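Local coordinates for testis-expressed protein 101 (Mus musculus, PDB 7BPS) that plays a role in fertilization by controlling sperm binding to the zona pellucida and sperm migration into the oviduct, probably through the adhesion molecule ADAM3, at residues A[147-152]-A[171-176]. Numbering follows the deposited sequence.
Sequences GRLEFS and CRLMAM
Both methyls of Leu149, a residue of strand 143-152, meet side chains of the 171-176 loop, and no hydrogen bond crosses between the two segments. They bury 148 Å² between them, and all three touching residues, Leu149, Leu173 and Met174, are buried. The loop starts at Cys171, whose disulfide to Cys189 ties it to strand 183-193, the antiparallel neighbour of strand 143-152. Arg172 opens a type I beta turn that ends at Ala175, closed by the 3.0 Å bond from Ala175 N to Arg172 O; the two middle residues, Leu173 and Met174, are the ones that touch the strand. Leu173 has CG anti to its backbone N (chi1 178°), and its CD2 lies 3.9 Å from Leu149 CD1, the two side chains crossing at about a right angle. Its backbone N and that of Met174 are each hydrogen-bonded to a different carboxylate oxygen of Glu187, tying the turn to strand 183-193 through two bonds to one carboxylate. The segments lie in the second of the tandem Ly6/uPAR domains, a fold of disulfide-linked loops on an antiparallel sheet. Both sides of the contact also reach strand 37-46 of the other sheet, Met174 against Leu43 and Leu149 against Ile45, which places it where the two domains meet. Met174 meets Leu149 through CG, which stands 3.9 Å from both CD1 and CD2 of Leu149, the two side chains crossing at a slant. The methionine chain bends at chi2 (-56°), and the closest approach to Leu149 is made by CG. On the exposed outer side of the loop, Met176 SD accepts a weak hydrogen bond from Arg172 NH1 (3.7 Å).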
loop_
_atom_site.group_PDB
_atom_site.type_symbol
_atom_site.label_atom_id
_atom_site.label_comp_id
_atom_site.label_asym_id
_atom_site.label_seq_id
_atom_site.Cartn_x
_atom_site.Cartn_y
_atom_site.Cartn_z
ATOM N N GLY A 147 1.123 5.938 13.298
ATOM C CA GLY A 147 2.303 5.832 12.437
ATOM C C GLY A 147 2.260 6.759 11.238
ATOM O O GLY A 147 1.182 7.323 10.908
ATOM N N ARG A 148 3.415 6.871 10.597
ATOM C CA ARG A 148 3.650 7.668 9.372
ATOM C C ARG A 148 4.484 6.787 8.452
ATOM O O ARG A 148 5.486 6.210 8.912
ATOM C CB ARG A 148 4.257 9.033 9.740
ATOM C CG ARG A 148 4.537 9.979 8.583
ATOM C CD ARG A 148 4.524 11.442 9.006
ATOM N NE ARG A 148 3.242 12.035 8.629
ATOM C CZ ARG A 148 2.292 12.472 9.461
ATOM N NH1 ARG A 148 2.428 12.432 10.777
ATOM N NH2 ARG A 148 1.196 12.999 8.951
ATOM N N LEU A 149 4.021 6.633 7.210
ATOM C CA LEU A 149 4.720 5.879 6.161
ATOM C C LEU A 149 5.223 6.884 5.142
ATOM O O LEU A 149 4.401 7.615 4.613
ATOM C CB LEU A 149 3.784 4.852 5.530
ATOM C CG LEU A 149 3.248 3.796 6.496
ATOM C CD1 LEU A 149 2.397 2.796 5.737
ATOM C CD2 LEU A 149 4.366 3.093 7.255
ATOM N N GLU A 150 6.532 6.870 4.904
ATOM C CA GLU A 150 7.252 7.742 3.944
ATOM C C GLU A 150 7.564 6.894 2.709
ATOM O O GLU A 150 8.293 5.899 2.858
ATOM C CB GLU A 150 8.521 8.204 4.664
ATOM C CG GLU A 150 8.973 9.580 4.341
ATOM C CD GLU A 150 7.978 10.584 4.863
ATOM O OE1 GLU A 150 7.693 10.574 6.112
ATOM O OE2 GLU A 150 7.479 11.366 4.005
ATOM N N PHE A 151 7.003 7.213 1.552
ATOM C CA PHE A 151 7.294 6.515 0.275
ATOM C C PHE A 151 8.116 7.412 -0.650
ATOM O O PHE A 151 7.860 8.626 -0.705
ATOM C CB PHE A 151 6.008 6.081 -0.406
ATOM C CG PHE A 151 5.206 5.115 0.420
ATOM C CD1 PHE A 151 5.443 3.762 0.334
ATOM C CD2 PHE A 151 4.206 5.571 1.259
ATOM C CE1 PHE A 151 4.672 2.877 1.066
ATOM C CE2 PHE A 151 3.429 4.681 1.978
ATOM C CZ PHE A 151 3.668 3.341 1.892
ATOM N N SER A 152 9.102 6.822 -1.325
ATOM C CA SER A 152 10.027 7.544 -2.236
ATOM C C SER A 152 10.408 6.628 -3.388
ATOM O O SER A 152 10.265 5.422 -3.271
ATOM C CB SER A 152 11.234 8.122 -1.523
ATOM O OG SER A 152 11.856 7.134 -0.746
ATOM N N CYS A 171 6.378 -0.731 15.702
ATOM C CA CYS A 171 6.254 0.086 14.477
ATOM C C CYS A 171 6.436 -0.811 13.248
ATOM O O CYS A 171 7.375 -0.551 12.474
ATOM C CB CYS A 171 7.258 1.230 14.495
ATOM S SG CYS A 171 7.007 2.369 15.874
ATOM N N ARG A 172 5.522 -1.770 13.043
ATOM C CA ARG A 172 5.700 -2.875 12.055
ATOM C C ARG A 172 4.431 -3.072 11.227
ATOM O O ARG A 172 4.146 -4.209 10.806
ATOM C CB ARG A 172 6.127 -4.140 12.803
ATOM C CG ARG A 172 7.478 -3.997 13.480
ATOM C CD ARG A 172 8.167 -5.332 13.740
ATOM N NE ARG A 172 8.032 -5.652 15.149
ATOM C CZ ARG A 172 9.016 -5.701 16.033
ATOM N NH1 ARG A 172 10.263 -5.517 15.654
ATOM N NH2 ARG A 172 8.744 -5.976 17.293
ATOM N N LEU A 173 3.701 -1.990 10.971
ATOM C CA LEU A 173 2.609 -1.983 9.973
ATOM C C LEU A 173 3.157 -2.553 8.659
ATOM O O LEU A 173 2.461 -3.382 8.033
ATOM C CB LEU A 173 2.070 -0.558 9.800
ATOM C CG LEU A 173 0.969 -0.403 8.747
ATOM C CD1 LEU A 173 -0.198 -1.345 9.024
ATOM C CD2 LEU A 173 0.483 1.027 8.670
ATOM N N MET A 174 4.356 -2.134 8.244
ATOM C CA MET A 174 4.919 -2.577 6.946
ATOM C C MET A 174 5.891 -3.751 7.178
ATOM O O MET A 174 6.700 -4.055 6.287
ATOM C CB MET A 174 5.592 -1.411 6.219
ATOM C CG MET A 174 4.615 -0.426 5.649
ATOM S SD MET A 174 3.423 -1.207 4.524
ATOM C CE MET A 174 4.475 -1.624 3.138
ATOM N N ALA A 175 5.771 -4.431 8.320
ATOM C CA ALA A 175 6.487 -5.681 8.659
ATOM C C ALA A 175 7.993 -5.546 8.416
ATOM O O ALA A 175 8.606 -6.546 8.124
ATOM C CB ALA A 175 5.891 -6.822 7.883
ATOM N N MET A 176 8.568 -4.355 8.595
ATOM C CA MET A 176 10.037 -4.146 8.540
ATOM C C MET A 176 10.521 -4.422 7.121
ATOM O O MET A 176 11.733 -4.679 6.961
ATOM C CB MET A 176 10.771 -5.063 9.528
ATOM C CG MET A 176 10.356 -4.815 10.987
ATOM S SD MET A 176 11.319 -5.816 12.145
ATOM C CE MET A 176 12.768 -4.765 12.276
#